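Local coordinates for threonine phosphate decarboxylase-like enzyme (Sulfurospirillum multivorans, PDB 6OUX), which catalyses the pyridoxal phosphate-dependent decarboxylation of L-serine O-phosphate to ethanolamine O-phosphate, a precursor in norcobamide biosynthesis, at residues I212-L224 with Y295-C307. Residues are numbered along the deposited sequence; the frame is centred on the assembly and turned at random.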
loop_
_atom_site.group_PDB
_atom_site.type_symbol
_atom_site.label_atom_id
_atom_site.label_comp_id
_atom_site.label_asym_id
_atom_site.label_seq_id
_atom_site.Cartn_x
_atom_site.Cartn_y
_atom_site.Cartn_z
ATOM N N ILE A 212 17.086 14.048 -2.942
ATOM C CA ILE A 212 18.485 14.240 -3.302
ATOM C C ILE A 212 18.678 14.391 -4.836
ATOM O O ILE A 212 19.643 14.972 -5.286
ATOM C CB ILE A 212 19.404 13.111 -2.761
ATOM C CG1 ILE A 212 20.876 13.598 -2.701
ATOM C CG2 ILE A 212 19.234 11.815 -3.536
ATOM C CD1 ILE A 212 21.807 12.704 -1.937
ATOM N N HIS A 213 17.722 13.931 -5.603
ATOM C CA HIS A 213 17.757 14.081 -7.088
ATOM C C HIS A 213 17.659 15.568 -7.514
ATOM O O HIS A 213 17.973 15.902 -8.635
ATOM C CB HIS A 213 16.561 13.345 -7.732
ATOM C CG HIS A 213 16.797 11.922 -8.050
ATOM N ND1 HIS A 213 17.729 11.129 -7.400
ATOM C CD2 HIS A 213 16.140 11.105 -8.914
ATOM C CE1 HIS A 213 17.640 9.897 -7.870
ATOM N NE2 HIS A 213 16.704 9.866 -8.801
ATOM N N PHE A 214 17.216 16.451 -6.631
ATOM C CA PHE A 214 17.117 17.895 -6.860
ATOM C C PHE A 214 18.325 18.669 -6.437
ATOM O O PHE A 214 18.423 19.827 -6.802
ATOM C CB PHE A 214 15.831 18.458 -6.228
ATOM C CG PHE A 214 14.628 17.648 -6.594
ATOM C CD1 PHE A 214 14.245 17.549 -7.931
ATOM C CD2 PHE A 214 13.974 16.886 -5.669
ATOM C CE1 PHE A 214 13.187 16.743 -8.291
ATOM C CE2 PHE A 214 12.890 16.082 -6.026
ATOM C CZ PHE A 214 12.522 15.997 -7.341
ATOM N N ALA A 215 19.289 18.028 -5.788
ATOM C CA ALA A 215 20.501 18.726 -5.316
ATOM C C ALA A 215 21.645 18.564 -6.328
ATOM O O ALA A 215 21.643 17.682 -7.238
ATOM C CB ALA A 215 20.931 18.202 -3.941
ATOM N N TYR A 216 22.637 19.418 -6.183
ATOM C CA TYR A 216 23.782 19.296 -7.074
ATOM C C TYR A 216 25.014 19.807 -6.365
ATOM O O TYR A 216 24.900 20.703 -5.555
ATOM C CB TYR A 216 23.526 20.024 -8.425
ATOM C CG TYR A 216 23.216 21.483 -8.309
ATOM C CD1 TYR A 216 21.914 21.907 -8.088
ATOM C CD2 TYR A 216 24.219 22.447 -8.336
ATOM C CE1 TYR A 216 21.607 23.224 -7.913
ATOM C CE2 TYR A 216 23.912 23.808 -8.190
ATOM C CZ TYR A 216 22.601 24.180 -7.972
ATOM O OH TYR A 216 22.258 25.479 -7.810
ATOM N N GLU A 217 26.132 19.167 -6.652
ATOM C CA GLU A 217 27.439 19.564 -6.143
ATOM C C GLU A 217 28.380 20.105 -7.233
ATOM O O GLU A 217 29.427 20.594 -6.878
ATOM C CB GLU A 217 28.087 18.402 -5.358
ATOM C CG GLU A 217 27.390 18.204 -4.001
ATOM C CD GLU A 217 28.054 17.156 -3.109
ATOM O OE1 GLU A 217 29.311 16.965 -3.259
ATOM O OE2 GLU A 217 27.326 16.515 -2.290
ATOM N N ASP A 218 27.997 20.013 -8.514
ATOM C CA ASP A 218 28.795 20.465 -9.667
ATOM C C ASP A 218 27.861 21.105 -10.681
ATOM O O ASP A 218 26.629 20.857 -10.675
ATOM C CB ASP A 218 29.603 19.332 -10.315
ATOM C CG ASP A 218 28.748 18.195 -10.867
ATOM O OD1 ASP A 218 27.508 18.147 -10.673
ATOM O OD2 ASP A 218 29.315 17.330 -11.566
ATOM N N GLU A 219 28.416 21.945 -11.546
ATOM C CA GLU A 219 27.589 22.641 -12.544
ATOM C C GLU A 219 26.997 21.723 -13.607
ATOM O O GLU A 219 25.955 22.019 -14.177
ATOM C CB GLU A 219 28.390 23.759 -13.217
ATOM C CG GLU A 219 28.455 25.017 -12.382
ATOM C CD GLU A 219 27.132 25.774 -12.389
ATOM O OE1 GLU A 219 26.326 25.621 -11.430
ATOM O OE2 GLU A 219 26.894 26.523 -13.370
ATOM N N ALA A 220 27.633 20.606 -13.868
ATOM C CA ALA A 220 27.121 19.637 -14.819
ATOM C C ALA A 220 25.853 18.962 -14.280
ATOM O O ALA A 220 25.254 18.242 -14.985
ATOM C CB ALA A 220 28.175 18.568 -15.068
ATOM N N LEU A 221 25.487 19.182 -13.008
ATOM C CA LEU A 221 24.330 18.527 -12.417
ATOM C C LEU A 221 24.433 17.003 -12.466
ATOM O O LEU A 221 23.515 16.300 -12.820
ATOM C CB LEU A 221 23.036 19.043 -13.023
ATOM C CG LEU A 221 22.854 20.571 -13.110
ATOM C CD1 LEU A 221 21.536 20.870 -13.770
ATOM C CD2 LEU A 221 22.965 21.362 -11.799
ATOM N N THR A 222 25.548 16.495 -12.016
ATOM C CA THR A 222 25.748 15.050 -11.814
ATOM C C THR A 222 24.752 14.537 -10.758
ATOM O O THR A 222 24.637 15.135 -9.684
ATOM C CB THR A 222 27.205 14.745 -11.392
ATOM O OG1 THR A 222 28.133 15.379 -12.285
ATOM C CG2 THR A 222 27.494 13.215 -11.401
ATOM N N CYS A 223 23.992 13.485 -11.065
ATOM C CA CYS A 223 22.979 12.994 -10.131
ATOM C C CYS A 223 23.719 12.492 -8.894
ATOM O O CYS A 223 24.706 11.805 -9.008
ATOM C CB CYS A 223 22.155 11.890 -10.700
ATOM S SG CYS A 223 20.727 11.471 -9.680
ATOM N N LEU A 224 23.259 12.902 -7.731
ATOM C CA LEU A 224 23.851 12.520 -6.461
ATOM C C LEU A 224 23.121 11.325 -5.967
ATOM O O LEU A 224 21.981 11.106 -6.339
ATOM C CB LEU A 224 23.686 13.649 -5.434
ATOM C CG LEU A 224 24.417 14.947 -5.788
ATOM C CD1 LEU A 224 23.893 16.094 -4.958
ATOM C CD2 LEU A 224 25.924 14.758 -5.606
ATOM N N TYR A 295 14.636 10.354 -18.238
ATOM C CA TYR A 295 14.389 10.825 -16.882
ATOM C C TYR A 295 15.468 11.819 -16.448
ATOM O O TYR A 295 15.196 12.801 -15.736
ATOM C CB TYR A 295 14.284 9.670 -15.888
ATOM C CG TYR A 295 14.320 10.205 -14.466
ATOM C CD1 TYR A 295 13.243 10.955 -13.991
ATOM C CD2 TYR A 295 15.471 10.110 -13.664
ATOM C CE1 TYR A 295 13.238 11.521 -12.738
ATOM C CE2 TYR A 295 15.486 10.663 -12.377
ATOM C CZ TYR A 295 14.343 11.384 -11.922
ATOM O OH TYR A 295 14.242 12.060 -10.693
ATOM N N GLU A 296 16.690 11.480 -16.737
ATOM C CA GLU A 296 17.791 12.358 -16.405
ATOM C C GLU A 296 17.638 13.740 -17.052
ATOM O O GLU A 296 17.973 14.772 -16.444
ATOM C CB GLU A 296 19.022 11.635 -16.840
ATOM C CG GLU A 296 20.295 12.142 -16.425
ATOM C CD GLU A 296 20.500 12.254 -14.914
ATOM O OE1 GLU A 296 19.742 11.753 -14.071
ATOM O OE2 GLU A 296 21.466 12.953 -14.644
ATOM N N GLU A 297 17.189 13.781 -18.325
ATOM C CA GLU A 297 16.904 15.050 -18.933
ATOM C C GLU A 297 15.827 15.823 -18.161
ATOM O O GLU A 297 15.953 17.012 -17.996
ATOM C CB GLU A 297 16.445 14.875 -20.395
ATOM C CG GLU A 297 17.429 14.292 -21.368
ATOM C CD GLU A 297 16.790 13.820 -22.690
ATOM O OE1 GLU A 297 15.566 13.959 -22.940
ATOM O OE2 GLU A 297 17.557 13.366 -23.494
ATOM N N ALA A 298 14.744 15.167 -17.736
ATOM C CA ALA A 298 13.680 15.791 -16.974
ATOM C C ALA A 298 14.089 16.284 -15.541
ATOM O O ALA A 298 13.525 17.265 -15.009
ATOM C CB ALA A 298 12.533 14.794 -16.795
ATOM N N ARG A 299 15.020 15.548 -14.942
ATOM C CA ARG A 299 15.547 15.878 -13.614
ATOM C C ARG A 299 16.392 17.154 -13.729
ATOM O O ARG A 299 16.143 18.092 -13.023
ATOM C CB ARG A 299 16.379 14.710 -13.138
ATOM C CG ARG A 299 16.895 14.828 -11.698
ATOM C CD ARG A 299 17.828 13.732 -11.249
ATOM N NE ARG A 299 19.074 13.796 -12.014
ATOM C CZ ARG A 299 20.095 14.642 -11.802
ATOM N NH1 ARG A 299 20.115 15.493 -10.765
ATOM N NH2 ARG A 299 21.152 14.583 -12.607
ATOM N N LYS A 300 17.303 17.201 -14.698
ATOM C CA LYS A 300 18.115 18.378 -14.930
ATOM C C LYS A 300 17.336 19.600 -15.373
ATOM O O LYS A 300 17.620 20.691 -14.910
ATOM C CB LYS A 300 19.257 18.144 -15.917
ATOM C CG LYS A 300 20.299 17.180 -15.429
ATOM C CD LYS A 300 21.591 17.267 -16.251
ATOM C CE LYS A 300 21.725 16.188 -17.277
ATOM N NZ LYS A 300 22.852 15.240 -17.037
ATOM N N GLN A 301 16.315 19.392 -16.204
ATOM C CA GLN A 301 15.423 20.452 -16.596
ATOM C C GLN A 301 14.707 21.041 -15.410
ATOM O O GLN A 301 14.581 22.285 -15.287
ATOM C CB GLN A 301 14.426 19.878 -17.614
ATOM C CG GLN A 301 13.300 20.753 -18.090
ATOM C CD GLN A 301 12.402 20.011 -19.072
ATOM O OE1 GLN A 301 12.238 18.773 -18.992
ATOM N NE2 GLN A 301 11.799 20.741 -19.959
ATOM N N TYR A 302 14.193 20.168 -14.542
ATOM C CA TYR A 302 13.543 20.606 -13.322
ATOM C C TYR A 302 14.496 21.361 -12.349
ATOM O O TYR A 302 14.106 22.379 -11.776
ATOM C CB TYR A 302 12.868 19.448 -12.595
ATOM C CG TYR A 302 12.014 19.919 -11.439
ATOM C CD1 TYR A 302 10.852 20.608 -11.606
ATOM C CD2 TYR A 302 12.433 19.707 -10.150
ATOM C CE1 TYR A 302 10.094 21.052 -10.522
ATOM C CE2 TYR A 302 11.690 20.145 -9.064
ATOM C CZ TYR A 302 10.503 20.775 -9.256
ATOM O OH TYR A 302 9.832 21.182 -8.128
ATOM N N ILE A 303 15.702 20.877 -12.141
ATOM C CA ILE A 303 16.643 21.629 -11.317
ATOM C C ILE A 303 16.911 23.025 -11.919
ATOM O O ILE A 303 16.965 24.055 -11.164
ATOM C CB ILE A 303 17.963 20.882 -11.183
ATOM C CG1 ILE A 303 17.775 19.622 -10.362
ATOM C CG2 ILE A 303 19.103 21.743 -10.646
ATOM C CD1 ILE A 303 18.981 18.713 -10.398
ATOM N N LYS A 304 17.040 23.099 -13.244
ATOM C CA LYS A 304 17.295 24.401 -13.889
ATOM C C LYS A 304 16.120 25.321 -13.679
ATOM O O LYS A 304 16.302 26.494 -13.347
ATOM C CB LYS A 304 17.684 24.293 -15.361
ATOM C CG LYS A 304 19.080 23.699 -15.552
ATOM C CD LYS A 304 19.431 23.507 -17.033
ATOM C CE LYS A 304 20.627 22.552 -17.130
ATOM N NZ LYS A 304 20.829 22.027 -18.496
ATOM N N GLU A 305 14.897 24.794 -13.762
ATOM C CA GLU A 305 13.791 25.622 -13.478
ATOM C C GLU A 305 13.702 26.060 -11.995
ATOM O O GLU A 305 13.325 27.203 -11.769
ATOM C CB GLU A 305 12.490 24.947 -13.965
ATOM C CG GLU A 305 11.199 25.669 -13.730
ATOM C CD GLU A 305 11.202 27.147 -14.120
ATOM O OE1 GLU A 305 11.842 27.448 -15.173
ATOM O OE2 GLU A 305 10.567 27.985 -13.356
ATOM N N MET A 306 13.904 25.139 -11.042
ATOM C CA MET A 306 13.924 25.466 -9.616
ATOM C C MET A 306 14.907 26.615 -9.352
ATOM O O MET A 306 14.622 27.489 -8.520
ATOM C CB MET A 306 14.384 24.282 -8.752
ATOM C CG MET A 306 13.300 23.293 -8.356
ATOM S SD MET A 306 11.898 23.915 -7.413
ATOM C CE MET A 306 12.454 25.010 -6.343
ATOM N N CYS A 307 16.086 26.537 -9.930
ATOM C CA CYS A 307 17.072 27.628 -9.800
ATOM C C CYS A 307 16.474 28.947 -10.296
ATOM O O CYS A 307 16.554 29.957 -9.622
ATOM C CB CYS A 307 18.335 27.287 -10.517
ATOM S SG CYS A 307 19.299 25.987 -9.725
HETATM O O HOH W 1 22.405 17.052 -9.773
HETATM O O HOH W 2 24.435 17.629 -17.493
HETATM O O HOH W 3 23.941 12.536 -13.711
#
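Residues 212-224 lie against helical residues 295-307, with the CA atoms of Phe214 and Ile303 5.8 Å apart. A short 3-10 segment, 212-214, leads into a loop that doubles back through a type I turn from Asp218 to Leu221. The Arg299 chain leaves the helix extended (chi1 -174°) and bends at chi3 (66°), turning its guanidinium toward the loop carbonyls. Arg299 NH1 donates to His213 O at 3.0 Å and Arg299 NH2 to Leu221 O at 2.9 Å, both nearly in the guanidinium plane. Cys223 CB lies over one guanidinium face, toward its rim. Arg299 grips Glu296 side-on, NE to OE1 and NH2 to OE2, both nitrogens well out of the carboxylate plane. A methionine at Arg299 would probably leave both carbonyls without these donors and Glu296 with only the longer bridge to Lys300 among these residues. Ile303 CG2 packs on Tyr216 CD1 (3.8 Å) and Leu221 CD2. The Phe214 and Tyr302 rings meet obliquely, planes at 70°; Tyr302 OH is hydrogen-bonded to Gly372 O. Arg299 thus ties the loop after strand 204-208 of the mixed seven-stranded sheet to helix 289-314, within an aminotransferase-type (fold type I) PLP enzyme.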